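Local coordinates for protein malate dehydrogenase (Pyrococcus horikoshii, PDB 1V9N) that catalyses the NAD-dependent oxidation of (S)-malate to oxaloacetate and works as a homodimer of the LDH2/MDH2 oxidoreductase family, at residues 34-39 with 97-102; 117-122 with 281-286; 137-142 with 171-176. All blocks are in the same frame, centred on the assembly; numbering follows the deposited sequence.

Contact 1 (34-39 with 97-102)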
loop_
_atom_site.group_PDB
_atom_site.type_symbol
_atom_site.label_atom_id
_atom_site.label_comp_id
_atom_site.label_asym_id
_atom_site.label_seq_id
_atom_site.Cartn_x
_atom_site.Cartn_y
_atom_site.Cartn_z
ATOM N N GLU A 34 -13.450 32.709 -1.558
ATOM C CA GLU A 34 -12.432 32.776 -2.596
ATOM C C GLU A 34 -11.205 31.901 -2.380
ATOM O O GLU A 34 -10.730 31.263 -3.316
ATOM C CB GLU A 34 -11.989 34.226 -2.799
ATOM C CG GLU A 34 -10.868 34.382 -3.812
ATOM C CD GLU A 34 -10.606 35.831 -4.170
ATOM O OE1 GLU A 34 -10.427 36.651 -3.241
ATOM O OE2 GLU A 34 -10.577 36.144 -5.381
ATOM N N GLU A 35 -10.681 31.872 -1.162
ATOM C CA GLU A 35 -9.495 31.064 -0.901
ATOM C C GLU A 35 -9.793 29.575 -1.015
ATOM O O GLU A 35 -8.954 28.802 -1.471
ATOM C CB GLU A 35 -8.914 31.387 0.478
ATOM C CG GLU A 35 -8.325 32.795 0.571
ATOM C CD GLU A 35 -7.378 33.116 -0.583
ATOM O OE1 GLU A 35 -6.375 32.388 -0.761
ATOM O OE2 GLU A 35 -7.640 34.098 -1.313
ATOM N N ASP A 36 -10.990 29.171 -0.605
ATOM C CA ASP A 36 -11.370 27.768 -0.694
ATOM C C ASP A 36 -11.608 27.413 -2.158
ATOM O O ASP A 36 -11.299 26.306 -2.585
ATOM C CB ASP A 36 -12.626 27.494 0.138
ATOM C CG ASP A 36 -12.369 27.598 1.632
ATOM O OD1 ASP A 36 -11.186 27.597 2.031
ATOM O OD2 ASP A 36 -13.344 27.665 2.410
ATOM N N ALA A 37 -12.147 28.362 -2.923
ATOM C CA ALA A 37 -12.404 28.147 -4.345
ATOM C C ALA A 37 -11.080 27.933 -5.074
ATOM O O ALA A 37 -10.988 27.118 -5.990
ATOM C CB ALA A 37 -13.133 29.354 -4.940
ATOM N N LYS A 38 -10.060 28.681 -4.670
ATOM C CA LYS A 38 -8.739 28.560 -5.279
ATOM C C LYS A 38 -8.106 27.196 -4.986
ATOM O O LYS A 38 -7.378 26.651 -5.817
ATOM C CB LYS A 38 -7.826 29.693 -4.788
ATOM C CG LYS A 38 -8.272 31.069 -5.258
ATOM C CD LYS A 38 -7.304 32.166 -4.831
ATOM C CE LYS A 38 -7.748 33.519 -5.374
ATOM N NZ LYS A 38 -6.797 34.607 -5.015
ATOM N N ILE A 39 -8.384 26.642 -3.809
ATOM C CA ILE A 39 -7.847 25.328 -3.455
ATOM C C ILE A 39 -8.504 24.262 -4.331
ATOM O O ILE A 39 -7.832 23.385 -4.865
ATOM C CB ILE A 39 -8.104 24.994 -1.965
ATOM C CG1 ILE A 39 -7.258 25.905 -1.073
ATOM C CG2 ILE A 39 -7.777 23.531 -1.693
ATOM C CD1 ILE A 39 -7.611 25.832 0.400
ATOM N N GLY A 97 -14.110 18.413 -0.150
ATOM C CA GLY A 97 -13.008 17.519 0.162
ATOM C C GLY A 97 -11.649 18.182 0.039
ATOM O O GLY A 97 -10.756 17.933 0.852
ATOM N N GLN A 98 -11.492 19.020 -0.984
ATOM C CA GLN A 98 -10.241 19.735 -1.220
ATOM C C GLN A 98 -9.876 20.637 -0.033
ATOM O O GLN A 98 -8.709 20.738 0.337
ATOM C CB GLN A 98 -10.348 20.586 -2.489
ATOM C CG GLN A 98 -10.446 19.802 -3.799
ATOM C CD GLN A 98 -11.821 19.206 -4.053
ATOM O OE1 GLN A 98 -12.780 19.496 -3.344
ATOM N NE2 GLN A 98 -11.920 18.373 -5.081
ATOM N N VAL A 99 -10.879 21.285 0.557
ATOM C CA VAL A 99 -10.664 22.170 1.700
ATOM C C VAL A 99 -10.307 21.350 2.932
ATOM O O VAL A 99 -9.335 21.652 3.628
ATOM C CB VAL A 99 -11.923 23.032 1.996
ATOM C CG1 VAL A 99 -11.730 23.833 3.280
ATOM C CG2 VAL A 99 -12.180 23.977 0.837
ATOM N N VAL A 100 -11.085 20.302 3.192
ATOM C CA VAL A 100 -10.823 19.433 4.333
ATOM C C VAL A 100 -9.437 18.784 4.193
ATOM O O VAL A 100 -8.653 18.756 5.146
ATOM C CB VAL A 100 -11.908 18.324 4.447
ATOM C CG1 VAL A 100 -11.546 17.342 5.567
ATOM C CG2 VAL A 100 -13.278 18.960 4.726
ATOM N N GLY A 101 -9.141 18.269 3.001
ATOM C CA GLY A 101 -7.856 17.631 2.758
ATOM C C GLY A 101 -6.677 18.596 2.821
ATOM O O GLY A 101 -5.603 18.243 3.302
ATOM N N TYR A 102 -6.872 19.811 2.323
ATOM C CA TYR A 102 -5.825 20.832 2.343
ATOM C C TYR A 102 -5.447 21.195 3.781
ATOM O O TYR A 102 -4.271 21.237 4.131
ATOM C CB TYR A 102 -6.303 22.097 1.627
ATOM C CG TYR A 102 -5.258 23.194 1.552
ATOM C CD1 TYR A 102 -4.287 23.191 0.550
ATOM C CD2 TYR A 102 -5.239 24.234 2.483
ATOM C CE1 TYR A 102 -3.324 24.197 0.470
ATOM C CE2 TYR A 102 -4.274 25.248 2.414
ATOM C CZ TYR A 102 -3.325 25.218 1.399
ATOM O OH TYR A 102 -2.386 26.222 1.296
#
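Asp36 and Ile39 of helix 34-49 meet Gln98, Val99 and Tyr102 of helix 97-115 where the two helices cross almost perpendicularly, their local axes 9.1 Å apart at an angle of 93°. This is a helix-helix crossing between N-terminal portions, and the contact is apolar apart from the Asp36 carboxylate and the Gln98 carbonyl. Both segments are regular helix, as the i to i+4 bonds Lys38 N to Glu34 O and Tyr102 N to Gln98 O confirm. Ile39 has the largest share of the contact. Its two branches divide the work: CG2 rests on the backbone of the other helix, 3.6 Å from Gln98 O, while CD1 reaches the tyrosine. With CG of Tyr102 anti to the backbone N (chi1 -178°), the ring presents one face to Ile39, whose side chain crosses it at about a right angle. One turn away, Val99 lays CG2 against Asp36, 3.6 Å from Asp36 CB, and this branch also lies beside the carboxylate carbon. Gln98 starts toward Ile39 but bends at chi2, carrying its amide away to a weak hydrogen bond from NE2 to Tyr63 OH. Tyr133 of helix 132-139 packs on both Ile39 and Tyr102. The CH-pi contact is offset toward the ring's rim: Ile39 CD1 stands 3.9 Å from the Tyr102 centroid, 24° off the normal, and 3.5 Å from Tyr102 CD2.

Contact 2 (117-122 with 281-286)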
loop_
_atom_site.group_PDB
_atom_site.type_symbol
_atom_site.label_atom_id
_atom_site.label_comp_id
_atom_site.label_asym_id
_atom_site.label_seq_id
_atom_site.Cartn_x
_atom_site.Cartn_y
_atom_site.Cartn_z
ATOM N N ILE A 117 7.002 13.125 12.782
ATOM C CA ILE A 117 5.866 12.395 12.210
ATOM C C ILE A 117 4.539 13.134 12.344
ATOM O O ILE A 117 4.289 13.801 13.344
ATOM C CB ILE A 117 5.674 11.009 12.884
ATOM C CG1 ILE A 117 6.942 10.164 12.732
ATOM C CG2 ILE A 117 4.488 10.278 12.238
ATOM C CD1 ILE A 117 7.262 9.804 11.296
ATOM N N GLY A 118 3.688 12.996 11.333
ATOM C CA GLY A 118 2.385 13.635 11.359
ATOM C C GLY A 118 1.330 12.774 10.680
ATOM O O GLY A 118 1.426 12.496 9.487
ATOM N N ILE A 119 0.333 12.339 11.441
ATOM C CA ILE A 119 -0.747 11.518 10.897
ATOM C C ILE A 119 -2.088 12.169 11.195
ATOM O O ILE A 119 -2.489 12.298 12.351
ATOM C CB ILE A 119 -0.732 10.086 11.492
ATOM C CG1 ILE A 119 0.500 9.333 10.981
ATOM C CG2 ILE A 119 -2.020 9.338 11.125
ATOM C CD1 ILE A 119 0.680 7.946 11.581
ATOM N N VAL A 120 -2.772 12.602 10.145
ATOM C CA VAL A 120 -4.068 13.231 10.326
ATOM C C VAL A 120 -5.098 12.429 9.553
ATOM O O VAL A 120 -4.899 12.098 8.383
ATOM C CB VAL A 120 -4.074 14.700 9.835
ATOM C CG1 VAL A 120 -5.469 15.294 9.986
ATOM C CG2 VAL A 120 -3.074 15.529 10.645
ATOM N N ILE A 121 -6.187 12.094 10.228
ATOM C CA ILE A 121 -7.259 11.343 9.608
ATOM C C ILE A 121 -8.531 12.173 9.687
ATOM O O ILE A 121 -8.795 12.837 10.693
ATOM C CB ILE A 121 -7.430 9.991 10.308
ATOM C CG1 ILE A 121 -6.120 9.200 10.163
ATOM C CG2 ILE A 121 -8.587 9.224 9.703
ATOM C CD1 ILE A 121 -6.090 7.900 10.895
ATOM N N ALA A 122 -9.315 12.144 8.618
ATOM C CA ALA A 122 -10.533 12.932 8.583
ATOM C C ALA A 122 -11.761 12.124 8.199
ATOM O O ALA A 122 -11.688 11.208 7.386
ATOM C CB ALA A 122 -10.357 14.108 7.610
ATOM N N PHE A 281 -7.044 9.786 4.838
ATOM C CA PHE A 281 -5.890 9.442 5.667
ATOM C C PHE A 281 -4.715 10.263 5.140
ATOM O O PHE A 281 -4.461 10.282 3.937
ATOM C CB PHE A 281 -5.560 7.949 5.538
ATOM C CG PHE A 281 -4.305 7.533 6.268
ATOM C CD1 PHE A 281 -4.344 7.197 7.617
ATOM C CD2 PHE A 281 -3.081 7.495 5.605
ATOM C CE1 PHE A 281 -3.184 6.828 8.300
ATOM C CE2 PHE A 281 -1.911 7.128 6.275
ATOM C CZ PHE A 281 -1.965 6.792 7.629
ATOM N N PHE A 282 -4.012 10.951 6.033
ATOM C CA PHE A 282 -2.857 11.757 5.644
ATOM C C PHE A 282 -1.703 11.414 6.571
ATOM O O PHE A 282 -1.871 11.325 7.792
ATOM C CB PHE A 282 -3.173 13.253 5.757
ATOM C CG PHE A 282 -4.386 13.678 4.974
ATOM C CD1 PHE A 282 -4.309 13.889 3.599
ATOM C CD2 PHE A 282 -5.618 13.833 5.607
ATOM C CE1 PHE A 282 -5.442 14.246 2.867
ATOM C CE2 PHE A 282 -6.757 14.189 4.885
ATOM C CZ PHE A 282 -6.666 14.397 3.511
HETATM N N MSE A 283 -0.527 11.214 5.991
HETATM C CA MSE A 283 0.642 10.890 6.781
HETATM C C MSE A 283 1.867 11.578 6.210
HETATM O O MSE A 283 2.123 11.528 5.002
HETATM C CB MSE A 283 0.868 9.385 6.806
HETATM C CG MSE A 283 2.056 8.963 7.637
HETATM SE SE MSE A 283 2.286 7.064 7.533
HETATM C CE MSE A 283 4.148 6.992 7.022
ATOM N N VAL A 284 2.628 12.218 7.087
ATOM C CA VAL A 284 3.831 12.919 6.672
ATOM C C VAL A 284 5.005 12.464 7.513
ATOM O O VAL A 284 4.896 12.302 8.729
ATOM C CB VAL A 284 3.675 14.451 6.837
ATOM C CG1 VAL A 284 4.939 15.170 6.381
ATOM C CG2 VAL A 284 2.475 14.929 6.050
ATOM N N ILE A 285 6.133 12.244 6.854
ATOM C CA ILE A 285 7.340 11.856 7.552
ATOM C C ILE A 285 8.361 12.937 7.245
ATOM O O ILE A 285 8.685 13.177 6.082
ATOM C CB ILE A 285 7.872 10.490 7.060
ATOM C CG1 ILE A 285 6.864 9.380 7.387
ATOM C CG2 ILE A 285 9.211 10.186 7.726
ATOM C CD1 ILE A 285 7.296 7.991 6.903
ATOM N N ASP A 286 8.846 13.616 8.280
ATOM C CA ASP A 286 9.845 14.656 8.064
ATOM C C ASP A 286 11.189 13.967 7.879
ATOM O O ASP A 286 11.843 13.571 8.841
ATOM C CB ASP A 286 9.907 15.624 9.250
ATOM C CG ASP A 286 10.942 16.724 9.047
ATOM O OD1 ASP A 286 10.980 17.319 7.948
ATOM O OD2 ASP A 286 11.712 17.003 9.987
#
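Gly118 and Val120 exchange paired backbone hydrogen bonds with Val284 and Phe282, which makes strands 117-125 and 278-285 antiparallel neighbours (174° between their directions) in a mixed seven-stranded sheet. Val284 N to Gly118 O, at 2.7 Å, lies in the carbonyl plane, as does the reciprocal bond from Gly118 N. At the next pair the two bonds differ: Val120 N approaches Phe282 O tilted 27° from the carbonyl plane, whereas Phe282 N meets Val120 O nearly along the C=O axis. Two CA-H...O contacts add to the ladder, among them Ile119 CA to Phe282 O at 3.3 Å.

Ile117, Ile119 and Ile121 share one sheet face with Phe281, Met283 and Ile285. Ile119 splits its branches: CG1 runs alongside the selenomethionine chain, 3.7 Å from Met283 CG, and CG2 reaches obliquely to Phe281 CE1 at 4.0 Å. Ile121 comes in obliquely on the same side of the ring, CG1 3.7 Å from Phe281 CD1. On this face Ile119 packs on Ile117 of the second subunit, and Met283 on its own counterpart there. Cutting Ile119 back to an alanine is likely to deprive Met283 CG of its neighbour CG1, leave the Phe281 ring with Ile121 as its isoleucine partner in these strands, and thin the packing against Ile117 of the second subunit.

The reverse face belongs to Val120, Phe282 and Val284, with Val284 lying against Met105, Ala108 and Ala112 of helix 97-115. Strand 87-91 flanks strand 117-125, and strand 144-149 flanks strand 278-285.

Contact 3 (137-142 with 171-176); sequences MAAEEG and ALAAPT
Ala139, in the last turn of helix 132-139, points its methyl toward strand 170-174, where the methyl of Ala173 points back: the CB atoms meet 3.8 Å apart, methyl to methyl. This is helix-on-sheet packing in an alpha/beta domain, and its tightness rests on small residues; the CA atoms of Ala139 and Ala174 are only 5.0 Å apart. Ala174, the next residue along the strand, turns its methyl away, in keeping with strand alternation, yet its backbone N lies 4.0 Å from Ala139 CB. Pro175 again points toward the helix. Its ring comes alongside the helix end, with CB 3.7 Å from Ala139 O and CG 4.0 Å from Gly142 C, while CD approaches the Ala139 methyl more loosely.

The chain under this proline is a Schellman motif, which terminates the helix. Gly142 N bonds to Ala139 O at 2.9 Å and Met143 N to Ala138 O. Gly142 has positive phi (81°), at which a CB would collide with the carbonyl O of Glu141, and glycine therefore fits the C-prime site. Ala139 O thus takes an N-H from Gly142 while the proline methylene packs against it.

Around the contact, Met137 and Ala138 lean on helix 97-115, and Pro175 touches Leu293 of helix 293-308. Strand 170-174 is bonded through its backbone to strands 144-149 and 181-185, its neighbours in the sheet.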
loop_
_atom_site.group_PDB
_atom_site.type_symbol
_atom_site.label_atom_id
_atom_site.label_comp_id
_atom_site.label_asym_id
_atom_site.label_seq_id
_atom_site.Cartn_x
_atom_site.Cartn_y
_atom_site.Cartn_z
HETATM N N MSE A 137 1.941 17.983 -1.558
HETATM C CA MSE A 137 2.080 19.111 -0.654
HETATM C C MSE A 137 3.233 18.884 0.312
HETATM O O MSE A 137 4.021 19.797 0.582
HETATM C CB MSE A 137 0.780 19.327 0.127
HETATM C CG MSE A 137 -0.364 19.875 -0.722
HETATM SE SE MSE A 137 -2.019 20.017 0.279
HETATM C CE MSE A 137 -1.487 21.371 1.553
ATOM N N ALA A 138 3.339 17.665 0.831
ATOM C CA ALA A 138 4.403 17.337 1.770
ATOM C C ALA A 138 5.765 17.258 1.073
ATOM O O ALA A 138 6.765 17.746 1.598
ATOM C CB ALA A 138 4.092 16.020 2.474
ATOM N N ALA A 139 5.802 16.650 -0.107
ATOM C CA ALA A 139 7.054 16.527 -0.844
ATOM C C ALA A 139 7.644 17.895 -1.179
ATOM O O ALA A 139 8.862 18.080 -1.120
ATOM C CB ALA A 139 6.841 15.718 -2.124
ATOM N N GLU A 140 6.785 18.851 -1.530
ATOM C CA GLU A 140 7.250 20.196 -1.861
ATOM C C GLU A 140 7.795 20.886 -0.613
ATOM O O GLU A 140 8.411 21.948 -0.695
ATOM C CB GLU A 140 6.119 21.036 -2.464
ATOM C CG GLU A 140 5.587 20.535 -3.809
ATOM C CD GLU A 140 6.656 20.450 -4.898
ATOM O OE1 GLU A 140 7.760 21.002 -4.706
ATOM O OE2 GLU A 140 6.388 19.834 -5.958
ATOM N N GLU A 141 7.560 20.276 0.545
ATOM C CA GLU A 141 8.055 20.818 1.803
ATOM C C GLU A 141 9.294 20.045 2.261
ATOM O O GLU A 141 9.800 20.273 3.353
ATOM C CB GLU A 141 6.969 20.748 2.882
ATOM C CG GLU A 141 5.766 21.630 2.603
ATOM C CD GLU A 141 6.118 23.105 2.600
ATOM O OE1 GLU A 141 6.638 23.592 3.625
ATOM O OE2 GLU A 141 5.873 23.777 1.574
ATOM N N GLY A 142 9.774 19.134 1.419
ATOM C CA GLY A 142 10.953 18.349 1.757
ATOM C C GLY A 142 10.657 17.162 2.659
ATOM O O GLY A 142 11.514 16.731 3.432
ATOM N N ALA A 171 -1.557 7.240 -2.388
ATOM C CA ALA A 171 -0.569 8.113 -2.998
ATOM C C ALA A 171 0.610 8.361 -2.066
ATOM O O ALA A 171 0.433 8.531 -0.860
ATOM C CB ALA A 171 -1.211 9.443 -3.384
ATOM N N LEU A 172 1.810 8.356 -2.638
ATOM C CA LEU A 172 3.028 8.631 -1.896
ATOM C C LEU A 172 3.910 9.523 -2.748
ATOM O O LEU A 172 4.181 9.228 -3.917
ATOM C CB LEU A 172 3.792 7.346 -1.542
ATOM C CG LEU A 172 5.042 7.588 -0.669
ATOM C CD1 LEU A 172 5.334 6.346 0.152
ATOM C CD2 LEU A 172 6.245 7.963 -1.535
ATOM N N ALA A 173 4.346 10.626 -2.159
ATOM C CA ALA A 173 5.213 11.561 -2.853
ATOM C C ALA A 173 6.462 11.741 -2.007
ATOM O O ALA A 173 6.386 11.803 -0.780
ATOM C CB ALA A 173 4.504 12.898 -3.037
ATOM N N ALA A 174 7.614 11.797 -2.659
ATOM C CA ALA A 174 8.871 11.997 -1.954
ATOM C C ALA A 174 9.720 12.959 -2.773
ATOM O O ALA A 174 9.697 12.918 -3.999
ATOM C CB ALA A 174 9.595 10.671 -1.786
ATOM N N PRO A 175 10.468 13.849 -2.110
ATOM C CA PRO A 175 11.301 14.787 -2.865
ATOM C C PRO A 175 12.531 14.090 -3.459
ATOM O O PRO A 175 13.006 13.085 -2.921
ATOM C CB PRO A 175 11.675 15.834 -1.818
ATOM C CG PRO A 175 11.750 15.030 -0.561
ATOM C CD PRO A 175 10.548 14.115 -0.660
ATOM N N THR A 176 13.022 14.611 -4.580
ATOM C CA THR A 176 14.210 14.057 -5.225
ATOM C C THR A 176 15.113 15.227 -5.626
ATOM O O THR A 176 14.828 16.384 -5.294
ATOM C CB THR A 176 13.863 13.253 -6.505
ATOM O OG1 THR A 176 13.595 14.159 -7.578
ATOM C CG2 THR A 176 12.636 12.363 -6.281
#

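All three contacts are mainly buried, but contact 2 is the one in which every touching residue is buried, with one face at the subunit interface, while contact 1 includes two partly exposed residues and contact 3 one. Chemistry follows position: contact 2 joins strands by backbone hydrogen bonds, contact 1 joins helices through branched and aromatic side chains, and contact 3 seats a helix end on a strand with alanines and a proline. Contacts 2 and 3 reach the same sheet, their centres about 12 Å apart. Helix 97-115 connects the set: Gly101 CA lies 3.5 Å from Phe282 CZ, and Tyr102 CD1 is equally close to Met137 CE.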